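Local structure of 5'-nucleotidase SurE (Aquifex aeolicus, 2WQK) at residues Leu5-Asp10 with Val89-Asn94; Gly107-Ala112 with Ser122-Ala127. The protein acts as a nucleotidase, probably removing phosphate from nucleoside 5'-monophosphates with the help of one bound divalent metal cation per subunit. One frame throughout, in Å; residues are numbered along the deposited sequence.

Contact 1. Residues Leu5-Asp10 with Val89-Asn94. With NA (sodium ion), chain D; SO4 (sulfate ion), chain C.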
loop_
_atom_site.group_PDB
_atom_site.type_symbol
_atom_site.label_atom_id
_atom_site.label_comp_id
_atom_site.label_asym_id
_atom_site.label_seq_id
_atom_site.Cartn_x
_atom_site.Cartn_y
_atom_site.Cartn_z
ATOM N N LEU A 5 -14.838 16.774 -18.773
ATOM C CA LEU A 5 -13.989 15.654 -18.391
ATOM C C LEU A 5 -14.223 15.484 -16.877
ATOM O O LEU A 5 -13.908 16.390 -16.104
ATOM C CB LEU A 5 -12.518 15.971 -18.675
ATOM C CG LEU A 5 -11.513 14.896 -18.236
ATOM C CD1 LEU A 5 -11.858 13.573 -18.826
ATOM C CD2 LEU A 5 -10.067 15.316 -18.590
ATOM N N LEU A 6 -14.789 14.345 -16.498
ATOM C CA LEU A 6 -15.210 14.069 -15.131
ATOM C C LEU A 6 -14.360 12.954 -14.571
ATOM O O LEU A 6 -14.262 11.855 -15.145
ATOM C CB LEU A 6 -16.691 13.643 -15.135
ATOM C CG LEU A 6 -17.298 13.186 -13.803
ATOM C CD1 LEU A 6 -17.146 14.238 -12.705
ATOM C CD2 LEU A 6 -18.766 12.775 -13.956
ATOM N N VAL A 7 -13.743 13.236 -13.419
ATOM C CA VAL A 7 -12.865 12.294 -12.739
ATOM C C VAL A 7 -13.322 12.211 -11.287
ATOM O O VAL A 7 -14.168 12.987 -10.832
ATOM C CB VAL A 7 -11.380 12.748 -12.810
ATOM C CG1 VAL A 7 -10.997 13.015 -14.269
ATOM C CG2 VAL A 7 -11.119 13.976 -11.916
ATOM N N ASN A 8 -12.743 11.269 -10.549
ATOM C CA ASN A 8 -12.921 11.262 -9.103
ATOM C C ASN A 8 -11.741 10.534 -8.445
ATOM O O ASN A 8 -10.780 10.156 -9.131
ATOM C CB ASN A 8 -14.268 10.692 -8.652
ATOM C CG ASN A 8 -14.307 9.155 -8.650
ATOM O OD1 ASN A 8 -13.457 8.499 -9.254
ATOM N ND2 ASN A 8 -15.338 8.577 -8.001
ATOM N N ASP A 9 -11.839 10.378 -7.127
ATOM C CA ASP A 9 -10.838 9.645 -6.354
ATOM C C ASP A 9 -11.352 8.332 -5.751
ATOM O O ASP A 9 -10.574 7.556 -5.223
ATOM C CB ASP A 9 -10.306 10.559 -5.221
ATOM C CG ASP A 9 -8.930 10.179 -4.747
ATOM O OD1 ASP A 9 -8.112 9.628 -5.499
ATOM O OD2 ASP A 9 -8.690 10.441 -3.563
ATOM N N ASP A 10 -12.671 8.130 -5.758
ATOM C CA ASP A 10 -13.307 6.991 -5.120
ATOM C C ASP A 10 -13.448 5.787 -6.031
ATOM O O ASP A 10 -13.735 4.684 -5.546
ATOM C CB ASP A 10 -14.677 7.411 -4.573
ATOM C CG ASP A 10 -14.582 8.558 -3.560
ATOM O OD1 ASP A 10 -13.649 8.490 -2.687
ATOM O OD2 ASP A 10 -15.416 9.501 -3.615
ATOM N N VAL A 89 -13.154 20.681 -16.412
ATOM C CA VAL A 89 -12.761 19.472 -15.726
ATOM C C VAL A 89 -13.493 19.493 -14.393
ATOM O O VAL A 89 -13.478 20.521 -13.673
ATOM C CB VAL A 89 -11.218 19.393 -15.479
ATOM C CG1 VAL A 89 -10.932 18.291 -14.483
ATOM C CG2 VAL A 89 -10.495 19.234 -16.836
ATOM N N LEU A 90 -14.169 18.383 -14.082
ATOM C CA LEU A 90 -14.994 18.251 -12.870
ATOM C C LEU A 90 -14.493 17.039 -12.125
ATOM O O LEU A 90 -14.114 16.057 -12.729
ATOM C CB LEU A 90 -16.472 18.027 -13.270
ATOM C CG LEU A 90 -17.043 19.158 -14.148
ATOM C CD1 LEU A 90 -18.474 18.815 -14.610
ATOM C CD2 LEU A 90 -17.028 20.519 -13.471
ATOM N N SER A 91 -14.455 17.140 -10.800
ATOM C CA SER A 91 -13.957 16.056 -9.981
ATOM C C SER A 91 -14.891 15.829 -8.806
ATOM O O SER A 91 -15.169 16.750 -8.059
ATOM C CB SER A 91 -12.564 16.450 -9.440
ATOM O OG SER A 91 -11.993 15.393 -8.727
ATOM N N GLY A 92 -15.391 14.615 -8.689
ATOM C CA GLY A 92 -16.345 14.271 -7.633
ATOM C C GLY A 92 -17.506 13.466 -8.194
ATOM O O GLY A 92 -17.394 12.878 -9.274
ATOM N N ILE A 93 -18.611 13.395 -7.437
ATOM C CA ILE A 93 -18.799 13.923 -6.106
ATOM C C ILE A 93 -18.141 13.036 -5.101
ATOM O O ILE A 93 -18.410 11.842 -5.028
ATOM C CB ILE A 93 -20.305 13.969 -5.732
ATOM C CG1 ILE A 93 -21.085 14.818 -6.738
ATOM C CG2 ILE A 93 -20.489 14.479 -4.278
ATOM C CD1 ILE A 93 -22.581 14.421 -6.875
ATOM N N ASN A 94 -17.230 13.620 -4.313
ATOM C CA ASN A 94 -16.532 12.845 -3.311
ATOM C C ASN A 94 -17.441 12.297 -2.231
ATOM O O ASN A 94 -18.356 12.962 -1.816
ATOM C CB ASN A 94 -15.426 13.671 -2.617
ATOM C CG ASN A 94 -14.412 12.780 -1.872
ATOM O OD1 ASN A 94 -13.874 11.833 -2.447
ATOM N ND2 ASN A 94 -14.161 13.099 -0.578
HETATM NA NA NA D . -12.502 10.186 -1.553
HETATM S S SO4 C . -10.451 12.518 -1.318
HETATM O O1 SO4 C . -11.287 12.166 -0.171
HETATM O O2 SO4 C . -10.675 11.468 -2.361
HETATM O O3 SO4 C . -10.854 13.754 -1.884
HETATM O O4 SO4 C . -8.997 12.552 -0.961
HETATM O O HOH W 1 -17.106 9.593 -5.801
HETATM O O HOH W 2 -13.821 11.608 -5.405
HETATM O O HOH W 3 -13.538 9.887 0.645
#

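Contact 2. Residues Gly107-Ala112 with Ser122-Ala127. With SO4 (sulfate ion), chain C.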
loop_
_atom_site.group_PDB
_atom_site.type_symbol
_atom_site.label_atom_id
_atom_site.label_comp_id
_atom_site.label_asym_id
_atom_site.label_seq_id
_atom_site.Cartn_x
_atom_site.Cartn_y
_atom_site.Cartn_z
ATOM N N GLY A 107 -7.546 14.094 -2.938
ATOM C CA GLY A 107 -7.463 13.637 -4.318
ATOM C C GLY A 107 -8.536 14.270 -5.188
ATOM O O GLY A 107 -8.313 14.528 -6.376
ATOM N N THR A 108 -9.721 14.462 -4.613
ATOM C CA THR A 108 -10.787 15.091 -5.398
ATOM C C THR A 108 -10.370 16.504 -5.797
ATOM O O THR A 108 -10.475 16.892 -6.961
ATOM C CB THR A 108 -12.114 15.127 -4.599
ATOM O OG1 THR A 108 -12.459 13.792 -4.244
ATOM C CG2 THR A 108 -13.260 15.781 -5.427
ATOM N N VAL A 109 -9.860 17.260 -4.835
ATOM C CA VAL A 109 -9.435 18.623 -5.121
ATOM C C VAL A 109 -8.271 18.623 -6.133
ATOM O O VAL A 109 -8.228 19.426 -7.040
ATOM C CB VAL A 109 -9.092 19.406 -3.831
ATOM C CG1 VAL A 109 -8.605 20.799 -4.171
ATOM C CG2 VAL A 109 -10.304 19.479 -2.939
ATOM N N SER A 110 -7.332 17.701 -5.973
ATOM C CA SER A 110 -6.167 17.690 -6.865
ATOM C C SER A 110 -6.553 17.400 -8.327
ATOM O O SER A 110 -5.918 17.941 -9.250
ATOM C CB SER A 110 -5.103 16.711 -6.360
ATOM O OG SER A 110 -5.494 15.389 -6.458
ATOM N N GLY A 111 -7.624 16.622 -8.532
ATOM C CA GLY A 111 -8.122 16.431 -9.914
ATOM C C GLY A 111 -8.522 17.767 -10.540
ATOM O O GLY A 111 -8.183 18.063 -11.697
ATOM N N ALA A 112 -9.277 18.579 -9.797
ATOM C CA ALA A 112 -9.671 19.902 -10.313
ATOM C C ALA A 112 -8.428 20.801 -10.505
ATOM O O ALA A 112 -8.294 21.495 -11.504
ATOM C CB ALA A 112 -10.707 20.576 -9.438
ATOM N N SER A 122 -12.077 24.550 -13.808
ATOM C CA SER A 122 -12.232 23.296 -13.073
ATOM C C SER A 122 -12.934 23.463 -11.734
ATOM O O SER A 122 -12.808 24.498 -11.098
ATOM C CB SER A 122 -10.908 22.564 -12.893
ATOM O OG SER A 122 -10.187 22.395 -14.105
ATOM N N ILE A 123 -13.651 22.415 -11.326
ATOM C CA ILE A 123 -14.450 22.423 -10.102
ATOM C C ILE A 123 -14.378 21.058 -9.456
ATOM O O ILE A 123 -14.485 20.031 -10.133
ATOM C CB ILE A 123 -15.962 22.698 -10.404
ATOM C CG1 ILE A 123 -16.151 23.920 -11.281
ATOM C CG2 ILE A 123 -16.718 22.809 -9.132
ATOM C CD1 ILE A 123 -17.632 24.133 -11.737
ATOM N N ALA A 124 -14.168 21.076 -8.139
ATOM C CA ALA A 124 -14.220 19.870 -7.277
ATOM C C ALA A 124 -15.561 19.904 -6.511
ATOM O O ALA A 124 -15.930 20.980 -6.023
ATOM C CB ALA A 124 -13.066 19.859 -6.246
ATOM N N PHE A 125 -16.226 18.739 -6.383
ATOM C CA PHE A 125 -17.467 18.639 -5.621
ATOM C C PHE A 125 -17.295 17.525 -4.595
ATOM O O PHE A 125 -16.898 16.402 -4.943
ATOM C CB PHE A 125 -18.598 18.194 -6.564
ATOM C CG PHE A 125 -18.929 19.191 -7.665
ATOM C CD1 PHE A 125 -19.693 20.317 -7.383
ATOM C CD2 PHE A 125 -18.554 18.970 -8.981
ATOM C CE1 PHE A 125 -20.029 21.221 -8.387
ATOM C CE2 PHE A 125 -18.907 19.879 -9.985
ATOM C CZ PHE A 125 -19.629 20.975 -9.684
ATOM N N SER A 126 -17.659 17.835 -3.349
ATOM C CA SER A 126 -17.594 16.884 -2.235
ATOM C C SER A 126 -18.876 16.975 -1.411
ATOM O O SER A 126 -19.419 18.053 -1.251
ATOM C CB SER A 126 -16.388 17.218 -1.343
ATOM O OG SER A 126 -15.202 17.137 -2.103
ATOM N N ALA A 127 -19.323 15.810 -0.924
ATOM C CA ALA A 127 -20.509 15.681 -0.060
ATOM C C ALA A 127 -20.147 15.823 1.428
ATOM O O ALA A 127 -19.316 15.063 1.929
ATOM C CB ALA A 127 -21.174 14.297 -0.296
HETATM S S SO4 C . -10.451 12.518 -1.318
HETATM O O1 SO4 C . -11.287 12.166 -0.171
HETATM O O2 SO4 C . -10.675 11.468 -2.361
HETATM O O3 SO4 C . -10.854 13.754 -1.884
HETATM O O4 SO4 C . -8.997 12.552 -0.961
#

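Contact 1. Residues Leu5-Asp10 with Val89-Asn94
D10 and N94 meet at a sodium ion, each giving its OD1 at 2.3 Å from the metal. The two side chains cross at about a right angle, with the carboxylate and amide planes 21° apart. N94 has CG anti to its own N (chi1 -163°), which swings the amide back to D10 although its CB does not head there. S40, water 3 and O1 and O2 of the sulfate share the metal, and N94 ND2 adds a weak bond to sulfate O1; its stronger partner is the carbonyl of G96.

D10 OD2 is not a metal ligand; it is met by E95 N and by water 1, which also donates to I93 O and accepts from N8 ND2. N8 ND2 bonds G11 O as well. Water 2 takes the D9 N-H and donates to N94 OD1.

Behind the site, 5-7 and 89-94 run as parallel strands. L90 N gives to L5 O at 2.9 Å, V7 N to L90 O at 2.9 Å, and G92 N to V7 O at 3.0 Å. At G92 the backbone takes angles (phi 135°) at which a CB would run into the carbonyl O of S91, and a cis peptide to I93 follows. L6 CD1 packs 3.9 Å from L90 CB.

The cation between D10 OD1 and N94 OD1, 3.4 Å apart, offsets the crowding of two acceptors; sodium probably stands in for the divalent metal of the working enzyme.

Contact 2. Residues Gly107-Ala112 with Ser122-Ala127
F125 touches T108 through its backbone, the carbonyl O lying 3.7 Å from T108 CG2, while its ring hangs from the far side of the strand. One ring face carries I123 CG2, 3.5 Å above the plane and offset toward the rim. C142 and V146 of helix 135-152 also touch this ring, as does L90.

On the helix side the packing is small and close. A124 CB lies against the helix between V109 and A112, 4.0 Å from V109 CA and 4.0 Å from A112 CB. The A112 methyl also rides over the peptide between I123 and A124. Further along, S122 CB comes tightly against A112 O at 3.1 Å; the S122 hydroxyl bonds to the I120 carbonyl.

T108 works in two directions. With CG2 anti to the backbone N, the methyl drops onto the strand; OG1, beside that N (chi1 -58°), donates to sulfate O3 at 2.9 Å. T108 N reaches the same oxygen, and G107 N bonds sulfate O4 at 2.9 Å. The start of the helix thus grips the anion with two backbone N-H groups, and its dipole would favour a negative charge there. The sulfate may mark where a substrate phosphate sits.

Helix 107-117 is the crossover of a beta-alpha-beta unit between strands 88-94 and 122-128. Its 107-112 part runs nearly antiparallel to 122-127 at 6.9 Å between axes, with helix 135-152 on the opposite sheet face and strand 158-165 alongside.

Overall arrangement
Both contacts are fully buried near the middle of the chain, their centres about 6 Å apart. Contact 1 joins two neighbouring parallel strands, so its framework is backbone hydrogen bonding that ends in a metal site. Contact 2 lays a helix on the next strand of the same sheet and has no hydrogen bond between its segments, only close packing of small side chains. Strand 88-94 ties them together: S91 OG probably bonds to T108 O, and S91 O to F125 N. They converge on the sulfate, which contact 1 holds mainly through the sodium ion and contact 2 through N-H groups and the T108 hydroxyl at the helix start.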